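Local coordinates for amino acid ABC superfamily ATP binding cassette transporter, binding protein (Streptococcus pneumoniae, PDB 4H5G), which binds L-arginine as the substrate-binding protein of an amino acid ABC transporter, probably handing it on to the membrane components for uptake, at residues A[99-104]-A[171-176]; A[105-110]-A[186-191]; A[123-128]-A[164-169]; A[38-43]-A[230-235]. All blocks are in the same frame, centred on the assembly; numbering follows the deposited sequence.

Interaction 1 (A[99-104]-A[171-176]); sequences YENKIS and DEPVAL. With ARG (arginine), chain L.
Asn101 and Lys102 grip the start of helix 172-181 where the chain enters the second lobe of a type II periplasmic binding protein fold, beside the bound arginine. Two hydrogen bonds cross the contact. The amide nitrogen Asn101 ND2 donates to Asp171 OD1 over 3.1 Å, with Asp171 OD1 lying in the Asn101 amide plane and using its anti lone pair; amide and carboxylate planes are 85° apart. The backbone Glu172 N reaches Lys102 O at 2.8 Å. That carbonyl oxygen also takes the second hydrogen of Asn101 ND2 at 2.9 Å, and the two donors approach from opposite faces of its plane. The amide can do both jobs because chi1 of 56° tucks Asn101 CG between backbone N and carbonyl carbon; its OD1 turns to Asn200, fixing the flip of the group.

The apolar contact centres on Pro173. Its CD sits over one face of the Asn101 amide, 3.6 Å from Asn101 CG, and Pro173 CG meets the edge of the Tyr99 ring at CE2. One water joins Lys102 N to Glu172 OE1.

The other oxygen of the Asp171 carboxylate is one of several groups that bind the ligand, and it also bonds Tyr22 OH. Asn101 is thus placed as a second-shell residue that probably steadies Asp171, while the alpha-amino nitrogen of the bound arginine donates to Asp171 OD2 at 2.9 Å.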
loop_
_atom_site.group_PDB
_atom_site.type_symbol
_atom_site.label_atom_id
_atom_site.label_comp_id
_atom_site.label_asym_id
_atom_site.label_seq_id
_atom_site.Cartn_x
_atom_site.Cartn_y
_atom_site.Cartn_z
ATOM N N TYR A 99 -8.604 6.144 -0.876
ATOM C CA TYR A 99 -9.216 4.987 -0.217
ATOM C C TYR A 99 -8.827 4.935 1.255
ATOM O O TYR A 99 -7.680 5.195 1.611
ATOM C CB TYR A 99 -8.776 3.680 -0.892
ATOM C CG TYR A 99 -9.721 2.520 -0.636
ATOM C CD1 TYR A 99 -11.000 2.515 -1.174
ATOM C CD2 TYR A 99 -9.339 1.433 0.137
ATOM C CE1 TYR A 99 -11.879 1.463 -0.949
ATOM C CE2 TYR A 99 -10.215 0.380 0.368
ATOM C CZ TYR A 99 -11.481 0.405 -0.180
ATOM O OH TYR A 99 -12.357 -0.644 0.034
ATOM N N GLU A 100 -9.788 4.572 2.095
ATOM C CA GLU A 100 -9.549 4.456 3.526
ATOM C C GLU A 100 -9.919 3.046 3.971
ATOM O O GLU A 100 -10.988 2.537 3.642
ATOM C CB GLU A 100 -10.368 5.492 4.296
ATOM C CG GLU A 100 -10.269 5.335 5.802
ATOM C CD GLU A 100 -10.962 6.455 6.552
ATOM O OE1 GLU A 100 -11.352 7.451 5.913
ATOM O OE2 GLU A 100 -11.109 6.333 7.781
ATOM N N ASN A 101 -9.017 2.409 4.712
ATOM C CA ASN A 101 -9.261 1.047 5.185
ATOM C C ASN A 101 -8.670 0.810 6.571
ATOM O O ASN A 101 -7.949 1.660 7.104
ATOM C CB ASN A 101 -8.724 0.023 4.179
ATOM C CG ASN A 101 -7.267 0.220 3.877
ATOM O OD1 ASN A 101 -6.899 0.749 2.820
ATOM N ND2 ASN A 101 -6.412 -0.191 4.809
ATOM N N LYS A 102 -8.989 -0.343 7.146
ATOM C CA LYS A 102 -8.499 -0.727 8.463
ATOM C C LYS A 102 -7.172 -1.449 8.345
ATOM O O LYS A 102 -6.687 -1.710 7.244
ATOM C CB LYS A 102 -9.501 -1.656 9.146
ATOM C CG LYS A 102 -10.883 -1.058 9.285
ATOM C CD LYS A 102 -10.837 0.187 10.139
ATOM C CE LYS A 102 -12.229 0.754 10.341
ATOM N NZ LYS A 102 -13.158 -0.292 10.847
ATOM N N ILE A 103 -6.584 -1.767 9.494
ATOM C CA ILE A 103 -5.327 -2.497 9.536
ATOM C C ILE A 103 -5.558 -3.780 10.337
ATOM O O ILE A 103 -6.223 -3.765 11.372
ATOM C CB ILE A 103 -4.218 -1.622 10.139
ATOM C CG1 ILE A 103 -4.164 -0.299 9.364
ATOM C CG2 ILE A 103 -2.889 -2.365 10.128
ATOM C CD1 ILE A 103 -3.167 0.706 9.853
ATOM N N SER A 104 -5.026 -4.887 9.825
ATOM C CA SER A 104 -5.342 -6.213 10.339
ATOM C C SER A 104 -4.119 -7.083 10.511
ATOM O O SER A 104 -3.034 -6.760 10.021
ATOM C CB SER A 104 -6.282 -6.924 9.363
ATOM O OG SER A 104 -7.432 -6.157 9.103
ATOM N N ASP A 171 -2.232 -3.704 5.878
ATOM C CA ASP A 171 -3.520 -3.103 5.525
ATOM C C ASP A 171 -4.563 -4.191 5.292
ATOM O O ASP A 171 -4.267 -5.207 4.679
ATOM C CB ASP A 171 -3.380 -2.203 4.292
ATOM C CG ASP A 171 -2.691 -0.893 4.623
ATOM O OD1 ASP A 171 -3.383 0.015 5.124
ATOM O OD2 ASP A 171 -1.459 -0.785 4.427
ATOM N N GLU A 172 -5.776 -3.987 5.799
ATOM C CA GLU A 172 -6.818 -5.028 5.714
ATOM C C GLU A 172 -7.091 -5.629 4.309
ATOM O O GLU A 172 -7.215 -6.853 4.182
ATOM C CB GLU A 172 -8.134 -4.565 6.373
ATOM C CG GLU A 172 -9.281 -5.548 6.139
ATOM C CD GLU A 172 -10.447 -5.340 7.080
ATOM O OE1 GLU A 172 -11.331 -4.518 6.764
ATOM O OE2 GLU A 172 -10.486 -6.006 8.136
ATOM N N PRO A 173 -7.181 -4.786 3.254
ATOM C CA PRO A 173 -7.453 -5.376 1.933
ATOM C C PRO A 173 -6.388 -6.382 1.491
ATOM O O PRO A 173 -6.682 -7.353 0.778
ATOM C CB PRO A 173 -7.462 -4.158 1.006
ATOM C CG PRO A 173 -7.883 -3.024 1.892
ATOM C CD PRO A 173 -7.210 -3.308 3.211
ATOM N N VAL A 174 -5.157 -6.154 1.934
ATOM C CA VAL A 174 -4.048 -7.051 1.607
ATOM C C VAL A 174 -4.174 -8.368 2.372
ATOM O O VAL A 174 -3.936 -9.441 1.818
ATOM C CB VAL A 174 -2.680 -6.368 1.899
ATOM C CG1 VAL A 174 -1.530 -7.309 1.554
ATOM C CG2 VAL A 174 -2.548 -5.079 1.084
ATOM N N ALA A 175 -4.555 -8.282 3.646
ATOM C CA ALA A 175 -4.780 -9.502 4.441
ATOM C C ALA A 175 -5.940 -10.297 3.872
ATOM O O ALA A 175 -5.861 -11.513 3.745
ATOM C CB ALA A 175 -5.025 -9.164 5.895
ATOM N N LEU A 176 -7.015 -9.602 3.514
ATOM C CA LEU A 176 -8.187 -10.274 2.940
ATOM C C LEU A 176 -7.817 -11.010 1.662
ATOM O O LEU A 176 -8.287 -12.124 1.409
ATOM C CB LEU A 176 -9.289 -9.257 2.644
ATOM C CG LEU A 176 -10.049 -8.712 3.847
ATOM C CD1 LEU A 176 -10.956 -7.559 3.421
ATOM C CD2 LEU A 176 -10.857 -9.820 4.521
HETATM N N ARG L . -0.268 1.810 4.463
HETATM C CA ARG L . 1.035 1.499 5.069
HETATM C C ARG L . 1.942 2.710 5.066
HETATM O O ARG L . 1.733 3.685 4.326
HETATM C CB ARG L . 1.720 0.333 4.341
HETATM C CG ARG L . 1.806 0.488 2.824
HETATM C CD ARG L . 2.692 -0.600 2.199
HETATM N NE ARG L . 2.641 -0.564 0.731
HETATM C CZ ARG L . 3.268 -1.415 -0.076
HETATM N NH1 ARG L . 3.146 -1.300 -1.397
HETATM N NH2 ARG L . 4.014 -2.384 0.444
HETATM O OXT ARG L . 2.917 2.743 5.821
HETATM O O HOH W 1 -10.967 -2.076 5.849
HETATM O O HOH W 2 -9.517 -6.853 10.181
#

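Interaction 2 (A[105-110]-A[186-191]); sequences FLVHKA and AVATVS. Unlike the reference sequence in segment 105-110: His108 (reference Arg).
With chi1 at -176°, Leu106 sends CG away from its own backbone N and brings methyl CD1 against Ala186 O, 3.5 Å off. In Phe105, chi1 of -70° sets CG beside the backbone N, and the ring then presents the CD2 edge to Val190 O, which lies in the ring plane 3.7 Å from CD2. The Phe105 ring also stacks on His169 of the next strand.

Backbone bonds carry the pairing itself. Val107 and Ala186 exchange two, Val107 N to Ala186 O at 2.9 Å and Ala186 N to Val107 O at 2.8 Å, while Ala188 N gives a nearly straight bond to Phe105 O. Beyond that point the chain of 186-191 peels off, and a water fills in: it accepts from Phe105 N and donates to both Ala188 O and Val190 O, so a single molecule bridges three backbone groups.

Small apolar groups close one face, where the Ala188 methyl CB touches Phe105 CB at 4.0 Å and Val107 CG1 at 4.1 Å. Val187 and Leu106 lie on the other face, toward helix 172-181. Strand 185-187 thus pairs antiparallel with 103-108 as an outermost strand of the five-stranded mixed sheet in this lobe of the type II binding-protein fold.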
loop_
_atom_site.group_PDB
_atom_site.type_symbol
_atom_site.label_atom_id
_atom_site.label_comp_id
_atom_site.label_asym_id
_atom_site.label_seq_id
_atom_site.Cartn_x
_atom_site.Cartn_y
_atom_site.Cartn_z
ATOM N N PHE A 105 -4.311 -8.218 11.177
ATOM C CA PHE A 105 -3.260 -9.223 11.264
ATOM C C PHE A 105 -3.662 -10.418 10.414
ATOM O O PHE A 105 -4.798 -10.886 10.489
ATOM C CB PHE A 105 -3.081 -9.696 12.713
ATOM C CG PHE A 105 -2.477 -8.669 13.622
ATOM C CD1 PHE A 105 -1.108 -8.526 13.701
ATOM C CD2 PHE A 105 -3.272 -7.864 14.417
ATOM C CE1 PHE A 105 -0.548 -7.587 14.549
ATOM C CE2 PHE A 105 -2.712 -6.917 15.261
ATOM C CZ PHE A 105 -1.351 -6.785 15.327
ATOM N N LEU A 106 -2.731 -10.901 9.602
ATOM C CA LEU A 106 -2.905 -12.157 8.883
ATOM C C LEU A 106 -2.299 -13.258 9.748
ATOM O O LEU A 106 -1.168 -13.123 10.229
ATOM C CB LEU A 106 -2.178 -12.083 7.532
ATOM C CG LEU A 106 -2.349 -13.288 6.602
ATOM C CD1 LEU A 106 -3.777 -13.368 6.047
ATOM C CD2 LEU A 106 -1.325 -13.220 5.442
ATOM N N VAL A 107 -3.062 -14.335 9.966
ATOM C CA VAL A 107 -2.622 -15.464 10.786
ATOM C C VAL A 107 -2.981 -16.788 10.105
ATOM O O VAL A 107 -3.640 -16.809 9.068
ATOM C CB VAL A 107 -3.283 -15.446 12.194
ATOM C CG1 VAL A 107 -2.847 -14.216 13.003
ATOM C CG2 VAL A 107 -4.832 -15.519 12.080
ATOM N N HIS A 108 -2.545 -17.889 10.699
ATOM C CA HIS A 108 -2.995 -19.206 10.259
ATOM C C HIS A 108 -4.461 -19.373 10.629
ATOM O O HIS A 108 -4.890 -18.932 11.702
ATOM C CB HIS A 108 -2.164 -20.307 10.918
ATOM C CG HIS A 108 -0.776 -20.418 10.374
ATOM N ND1 HIS A 108 -0.474 -21.148 9.244
ATOM C CD2 HIS A 108 0.394 -19.886 10.802
ATOM C CE1 HIS A 108 0.823 -21.064 9.004
ATOM N NE2 HIS A 108 1.373 -20.300 9.933
ATOM N N LYS A 109 -5.228 -20.013 9.751
ATOM C CA LYS A 109 -6.642 -20.287 10.019
ATOM C C LYS A 109 -6.828 -21.012 11.348
ATOM O O LYS A 109 -7.771 -20.732 12.088
ATOM C CB LYS A 109 -7.232 -21.110 8.868
ATOM C CG LYS A 109 -8.756 -21.164 8.824
ATOM C CD LYS A 109 -9.241 -21.710 7.477
ATOM C CE LYS A 109 -8.938 -20.737 6.341
ATOM N NZ LYS A 109 -9.120 -21.364 5.000
ATOM N N ALA A 110 -5.917 -21.935 11.667
ATOM C CA ALA A 110 -6.041 -22.724 12.896
ATOM C C ALA A 110 -5.857 -21.867 14.150
ATOM O O ALA A 110 -6.166 -22.314 15.255
ATOM C CB ALA A 110 -5.055 -23.895 12.892
ATOM N N ALA A 186 -5.896 -16.651 7.338
ATOM C CA ALA A 186 -7.120 -15.968 7.724
ATOM C C ALA A 186 -6.806 -14.627 8.355
ATOM O O ALA A 186 -5.690 -14.386 8.785
ATOM C CB ALA A 186 -7.927 -16.832 8.684
ATOM N N VAL A 187 -7.803 -13.758 8.411
ATOM C CA VAL A 187 -7.647 -12.479 9.088
ATOM C C VAL A 187 -8.045 -12.646 10.555
ATOM O O VAL A 187 -9.124 -13.154 10.850
ATOM C CB VAL A 187 -8.518 -11.418 8.413
ATOM C CG1 VAL A 187 -8.341 -10.057 9.095
ATOM C CG2 VAL A 187 -8.188 -11.340 6.915
ATOM N N ALA A 188 -7.167 -12.232 11.470
ATOM C CA ALA A 188 -7.429 -12.340 12.911
ATOM C C ALA A 188 -8.613 -11.451 13.288
ATOM O O ALA A 188 -8.884 -10.470 12.608
ATOM C CB ALA A 188 -6.196 -11.952 13.701
ATOM N N THR A 189 -9.308 -11.793 14.374
ATOM C CA THR A 189 -10.457 -11.002 14.832
ATOM C C THR A 189 -10.048 -9.862 15.761
ATOM O O THR A 189 -10.898 -9.123 16.255
ATOM C CB THR A 189 -11.483 -11.865 15.576
ATOM O OG1 THR A 189 -10.844 -12.500 16.691
ATOM C CG2 THR A 189 -12.070 -12.931 14.659
ATOM N N VAL A 190 -8.751 -9.742 16.015
ATOM C CA VAL A 190 -8.243 -8.715 16.918
ATOM C C VAL A 190 -7.565 -7.655 16.071
ATOM O O VAL A 190 -6.937 -7.986 15.077
ATOM C CB VAL A 190 -7.217 -9.328 17.910
ATOM C CG1 VAL A 190 -6.110 -10.083 17.166
ATOM C CG2 VAL A 190 -6.636 -8.269 18.805
ATOM N N SER A 191 -7.705 -6.385 16.437
ATOM C CA SER A 191 -6.980 -5.337 15.723
ATOM C C SER A 191 -6.459 -4.262 16.671
ATOM O O SER A 191 -7.006 -4.050 17.752
ATOM C CB SER A 191 -7.838 -4.725 14.613
ATOM O OG SER A 191 -8.996 -4.121 15.136
HETATM O O HOH W 3 -6.985 -8.441 12.458
#

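Interaction 3 (A[123-128]-A[164-169]); sequences SANIAA and KIDAVH
The Asn125 amide and the Asp166 carboxylate lie with their planes nearly parallel, 11° apart, and a water joins their ends: it accepts from Asn125 ND2 and donates to Asp166 OD1 at 2.6 Å. The other carboxylate oxygen turns to the backbone, and Asn125 N donates to Asp166 OD2 at 2.8 Å, meeting the anti side but 23° out of the carboxylate plane. Asp166 CG sits beside its own backbone N (chi1 -55°), which lets the side chain reach back across to Asn125 while Asp166 N bonds to Asn125 O at 2.8 Å. The pair is therefore closed by two reciprocal bonds, one through a side chain; the same Asn125 O accepts a weak bond from Ala167 N.

From here the segments run on as neighbouring parallel strands, 125-128 and 167-169, in the mixed sheet of the second lobe. Two successive beta-alpha-beta crossovers, through helix 133-141, strand 146-150 and helix 153-162, join them. Ala127 N donates to Ala167 O at 2.9 Å, and His169 N to Ala127 O at 3.0 Å.

On the face bearing Ala127 and Val168, Ile165 CG2 presses on the methyl Ala127 CB at 3.6 Å, and helix 153-162 packs over Val168. The opposite face carries Ile126 and Ala167 against Phe105; His169 ND1 bonds Pro134 O.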
loop_
_atom_site.group_PDB
_atom_site.type_symbol
_atom_site.label_atom_id
_atom_site.label_comp_id
_atom_site.label_asym_id
_atom_site.label_seq_id
_atom_site.Cartn_x
_atom_site.Cartn_y
_atom_site.Cartn_z
ATOM N N SER A 123 2.490 -12.048 23.071
ATOM C CA SER A 123 3.407 -13.171 23.267
ATOM C C SER A 123 3.716 -13.915 21.968
ATOM O O SER A 123 4.339 -14.971 21.987
ATOM C CB SER A 123 2.874 -14.140 24.335
ATOM O OG SER A 123 1.462 -14.203 24.325
ATOM N N ALA A 124 3.296 -13.351 20.838
ATOM C CA ALA A 124 3.497 -14.006 19.547
ATOM C C ALA A 124 4.692 -13.415 18.799
ATOM O O ALA A 124 5.187 -12.342 19.147
ATOM C CB ALA A 124 2.238 -13.895 18.707
ATOM N N ASN A 125 5.166 -14.134 17.786
ATOM C CA ASN A 125 6.130 -13.572 16.847
ATOM C C ASN A 125 5.388 -12.785 15.783
ATOM O O ASN A 125 4.684 -13.361 14.956
ATOM C CB ASN A 125 6.955 -14.683 16.191
ATOM C CG ASN A 125 7.799 -15.427 17.186
ATOM O OD1 ASN A 125 8.255 -14.852 18.169
ATOM N ND2 ASN A 125 8.000 -16.728 16.951
ATOM N N ILE A 126 5.532 -11.462 15.818
ATOM C CA ILE A 126 4.818 -10.593 14.893
ATOM C C ILE A 126 5.792 -10.085 13.837
ATOM O O ILE A 126 6.950 -9.783 14.148
ATOM C CB ILE A 126 4.172 -9.406 15.646
ATOM C CG1 ILE A 126 3.215 -9.925 16.731
ATOM C CG2 ILE A 126 3.433 -8.467 14.679
ATOM C CD1 ILE A 126 2.489 -8.814 17.494
ATOM N N ALA A 127 5.328 -10.024 12.590
ATOM C CA ALA A 127 6.095 -9.412 11.503
ATOM C C ALA A 127 5.354 -8.184 10.966
ATOM O O ALA A 127 4.122 -8.137 10.951
ATOM C CB ALA A 127 6.336 -10.421 10.390
ATOM N N ALA A 128 6.109 -7.183 10.523
ATOM C CA ALA A 128 5.518 -6.033 9.834
ATOM C C ALA A 128 6.538 -5.500 8.844
ATOM O O ALA A 128 7.708 -5.872 8.900
ATOM C CB ALA A 128 5.118 -4.960 10.819
ATOM N N LYS A 164 7.755 -19.331 11.292
ATOM C CA LYS A 164 8.730 -18.498 12.003
ATOM C C LYS A 164 8.016 -17.291 12.600
ATOM O O LYS A 164 8.468 -16.714 13.591
ATOM C CB LYS A 164 9.809 -17.990 11.046
ATOM C CG LYS A 164 10.734 -19.063 10.510
ATOM C CD LYS A 164 11.940 -18.433 9.825
ATOM C CE LYS A 164 12.760 -17.604 10.809
ATOM N NZ LYS A 164 14.001 -17.067 10.180
ATOM N N ILE A 165 6.900 -16.928 11.970
ATOM C CA ILE A 165 6.075 -15.775 12.349
ATOM C C ILE A 165 4.662 -16.283 12.625
ATOM O O ILE A 165 4.200 -17.206 11.950
ATOM C CB ILE A 165 6.057 -14.742 11.194
ATOM C CG1 ILE A 165 7.435 -14.105 11.034
ATOM C CG2 ILE A 165 4.990 -13.651 11.391
ATOM C CD1 ILE A 165 7.953 -13.437 12.304
ATOM N N ASP A 166 3.993 -15.707 13.624
ATOM C CA ASP A 166 2.630 -16.118 13.963
ATOM C C ASP A 166 1.559 -15.182 13.413
ATOM O O ASP A 166 0.424 -15.591 13.215
ATOM C CB ASP A 166 2.465 -16.212 15.485
ATOM C CG ASP A 166 3.482 -17.131 16.127
ATOM O OD1 ASP A 166 3.619 -18.282 15.664
ATOM O OD2 ASP A 166 4.153 -16.693 17.093
ATOM N N ALA A 167 1.923 -13.927 13.168
ATOM C CA ALA A 167 0.947 -12.932 12.744
ATOM C C ALA A 167 1.667 -11.830 11.992
ATOM O O ALA A 167 2.724 -11.390 12.423
ATOM C CB ALA A 167 0.232 -12.355 13.944
ATOM N N VAL A 168 1.093 -11.393 10.874
ATOM C CA VAL A 168 1.691 -10.308 10.098
ATOM C C VAL A 168 0.729 -9.130 10.056
ATOM O O VAL A 168 -0.417 -9.277 9.633
ATOM C CB VAL A 168 1.986 -10.744 8.654
ATOM C CG1 VAL A 168 2.718 -9.611 7.911
ATOM C CG2 VAL A 168 2.831 -12.013 8.624
ATOM N N HIS A 169 1.193 -7.957 10.490
ATOM C CA HIS A 169 0.359 -6.749 10.491
ATOM C C HIS A 169 0.413 -6.093 9.114
ATOM O O HIS A 169 1.496 -5.905 8.559
ATOM C CB HIS A 169 0.878 -5.758 11.544
ATOM C CG HIS A 169 -0.179 -4.883 12.141
ATOM N ND1 HIS A 169 0.070 -3.588 12.541
ATOM C CD2 HIS A 169 -1.480 -5.123 12.433
ATOM C CE1 HIS A 169 -1.036 -3.063 13.045
ATOM N NE2 HIS A 169 -1.991 -3.978 12.999
HETATM O O HOH W 4 6.204 -18.620 15.407
#

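Interaction 4 (A[38-43]-A[230-235]); sequences VGADID and SYLEKA. With ACT (acetate ion), chain F.
Asp43 OD2 and the backbone oxygen Tyr231 O are joined by one water, which donates to Asp43 OD2 at 2.5 Å and to Tyr231 O at 2.8 Å. No direct hydrogen bond crosses between the segments, so this water is the chief polar link as the C-terminal helix 227-235 packs on the start of helix 40-52 in the first lobe of the type II binding-protein fold. A second water bonds Asp43 O and, weakly, Tyr231 OH.

Most of the rest is carbon against carbon. Asp43 CB sits over the centre of the Tyr231 ring, 3.4 Å from its centroid and 5° off the normal, a CH-pi contact with the methylene nearly straight above the face. The carboxylate beyond it is turned 68° from the ring plane and leans over the CD1 side. Tyr231 chi1 of -74° puts CG beside its backbone N, swinging the ring out along the start of helix 40-52 and under Asp43. One turn earlier, the methyl Ala40 CB is wedged between Tyr231 CB at 3.6 Å and Leu232 CD2 at 3.5 Å. At the N-cap, Gly39 brings its CA to 4.2 Å from Ala235 CB.

Lys234 NZ binds an acetate ion, probably from the crystallisation liquor. The two helices are thus held mainly by close apolar contact, with a water meeting the Asp43 carboxylate beside the ring.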
loop_
_atom_site.group_PDB
_atom_site.type_symbol
_atom_site.label_atom_id
_atom_site.label_comp_id
_atom_site.label_asym_id
_atom_site.label_seq_id
_atom_site.Cartn_x
_atom_site.Cartn_y
_atom_site.Cartn_z
ATOM N N VAL A 38 0.401 -4.684 -11.667
ATOM C CA VAL A 38 -1.027 -4.419 -11.803
ATOM C C VAL A 38 -1.586 -4.058 -10.441
ATOM O O VAL A 38 -0.886 -4.148 -9.432
ATOM C CB VAL A 38 -1.784 -5.659 -12.307
ATOM C CG1 VAL A 38 -1.315 -6.063 -13.710
ATOM C CG2 VAL A 38 -1.594 -6.822 -11.334
ATOM N N GLY A 39 -2.854 -3.664 -10.402
ATOM C CA GLY A 39 -3.500 -3.392 -9.128
ATOM C C GLY A 39 -4.277 -2.094 -9.160
ATOM O O GLY A 39 -4.186 -1.326 -10.120
ATOM N N ALA A 40 -5.043 -1.839 -8.104
ATOM C CA ALA A 40 -5.919 -0.665 -8.103
ATOM C C ALA A 40 -5.117 0.640 -8.151
ATOM O O ALA A 40 -5.536 1.605 -8.792
ATOM C CB ALA A 40 -6.871 -0.693 -6.903
ATOM N N ASP A 41 -3.972 0.667 -7.477
ATOM C CA ASP A 41 -3.112 1.863 -7.501
ATOM C C ASP A 41 -2.560 2.122 -8.896
ATOM O O ASP A 41 -2.353 3.278 -9.292
ATOM C CB ASP A 41 -1.926 1.709 -6.540
ATOM C CG ASP A 41 -2.241 2.151 -5.113
ATOM O OD1 ASP A 41 -3.324 2.714 -4.855
ATOM O OD2 ASP A 41 -1.365 1.956 -4.239
ATOM N N ILE A 42 -2.317 1.046 -9.633
ATOM C CA ILE A 42 -1.794 1.160 -10.993
ATOM C C ILE A 42 -2.887 1.673 -11.927
ATOM O O ILE A 42 -2.631 2.523 -12.782
ATOM C CB ILE A 42 -1.238 -0.183 -11.506
ATOM C CG1 ILE A 42 -0.249 -0.785 -10.497
ATOM C CG2 ILE A 42 -0.597 -0.019 -12.894
ATOM C CD1 ILE A 42 0.832 0.179 -10.020
ATOM N N ASP A 43 -4.110 1.182 -11.755
ATOM C CA ASP A 43 -5.226 1.668 -12.564
ATOM C C ASP A 43 -5.446 3.146 -12.295
ATOM O O ASP A 43 -5.739 3.922 -13.205
ATOM C CB ASP A 43 -6.520 0.888 -12.259
ATOM C CG ASP A 43 -6.464 -0.568 -12.712
ATOM O OD1 ASP A 43 -5.624 -0.918 -13.557
ATOM O OD2 ASP A 43 -7.293 -1.360 -12.227
ATOM N N SER A 230 -14.194 -0.354 -7.414
ATOM C CA SER A 230 -14.294 -1.293 -8.537
ATOM C C SER A 230 -12.922 -1.822 -8.980
ATOM O O SER A 230 -12.781 -3.002 -9.335
ATOM C CB SER A 230 -15.040 -0.655 -9.711
ATOM O OG SER A 230 -16.408 -0.463 -9.397
ATOM N N TYR A 231 -11.925 -0.946 -8.975
ATOM C CA TYR A 231 -10.550 -1.349 -9.319
ATOM C C TYR A 231 -10.035 -2.402 -8.349
ATOM O O TYR A 231 -9.365 -3.350 -8.753
ATOM C CB TYR A 231 -9.586 -0.155 -9.221
ATOM C CG TYR A 231 -9.632 0.903 -10.308
ATOM C CD1 TYR A 231 -10.216 0.672 -11.545
ATOM C CD2 TYR A 231 -9.041 2.148 -10.083
ATOM C CE1 TYR A 231 -10.220 1.675 -12.531
ATOM C CE2 TYR A 231 -9.037 3.134 -11.050
ATOM C CZ TYR A 231 -9.624 2.897 -12.262
ATOM O OH TYR A 231 -9.606 3.913 -13.205
ATOM N N LEU A 232 -10.302 -2.209 -7.060
ATOM C CA LEU A 232 -9.864 -3.182 -6.050
ATOM C C LEU A 232 -10.528 -4.533 -6.275
ATOM O O LEU A 232 -9.890 -5.580 -6.139
ATOM C CB LEU A 232 -10.191 -2.682 -4.639
ATOM C CG LEU A 232 -9.381 -1.497 -4.114
ATOM C CD1 LEU A 232 -10.078 -0.915 -2.894
ATOM C CD2 LEU A 232 -7.957 -1.912 -3.752
ATOM N N GLU A 233 -11.814 -4.515 -6.608
ATOM C CA GLU A 233 -12.517 -5.780 -6.812
ATOM C C GLU A 233 -12.017 -6.515 -8.049
ATOM O O GLU A 233 -11.925 -7.748 -8.066
ATOM C CB GLU A 233 -14.038 -5.553 -6.842
ATOM C CG GLU A 233 -14.529 -4.962 -5.539
ATOM C CD GLU A 233 -16.017 -4.693 -5.525
ATOM O OE1 GLU A 233 -16.689 -4.986 -6.534
ATOM O OE2 GLU A 233 -16.504 -4.183 -4.492
ATOM N N LYS A 234 -11.674 -5.769 -9.093
ATOM C CA LYS A 234 -11.136 -6.384 -10.312
ATOM C C LYS A 234 -9.772 -6.988 -10.054
ATOM O O LYS A 234 -9.445 -8.072 -10.556
ATOM C CB LYS A 234 -10.978 -5.339 -11.412
ATOM C CG LYS A 234 -12.253 -4.658 -11.822
ATOM C CD LYS A 234 -12.953 -5.380 -12.942
ATOM C CE LYS A 234 -13.987 -4.470 -13.577
ATOM N NZ LYS A 234 -13.337 -3.255 -14.138
ATOM N N ALA A 235 -8.961 -6.263 -9.291
ATOM C CA ALA A 235 -7.610 -6.728 -8.965
ATOM C C ALA A 235 -7.661 -8.057 -8.229
ATOM O O ALA A 235 -6.803 -8.921 -8.415
ATOM C CB ALA A 235 -6.876 -5.666 -8.129
HETATM C C ACT F . -14.725 -0.005 -13.603
HETATM O O ACT F . -13.637 -0.603 -13.439
HETATM O OXT ACT F . -15.763 -0.644 -13.313
HETATM C CH3 ACT F . -14.784 1.400 -14.123
HETATM O O HOH W 5 -7.215 3.348 -15.662
HETATM O O HOH W 6 -7.218 -3.231 -10.586
#

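Overall arrangement
Interactions 1, 2 and 3 share one mixed sheet. Strand 103-108 serves both 1 and 2, with centres 13 Å apart, while the strand of 164-169 leads directly into the helix of interaction 1. Interactions 2 and 3 lie closest, 11 Å between centres, joined by a probable hydrogen bond from Leu106 N to Val168 O at 2.8 Å. Interaction 4 stands apart, about 28 Å from interaction 3 between centres, yet reaches interaction 1 where Tyr99 CZ packs on Leu232 CD1 at 3.3 Å. Among the four, interaction 1 holds the pocket residue Asp171; the side chain of Ala128 in interaction 3 is about 9 Å from the bound arginine, and that of Leu106 about 13 Å.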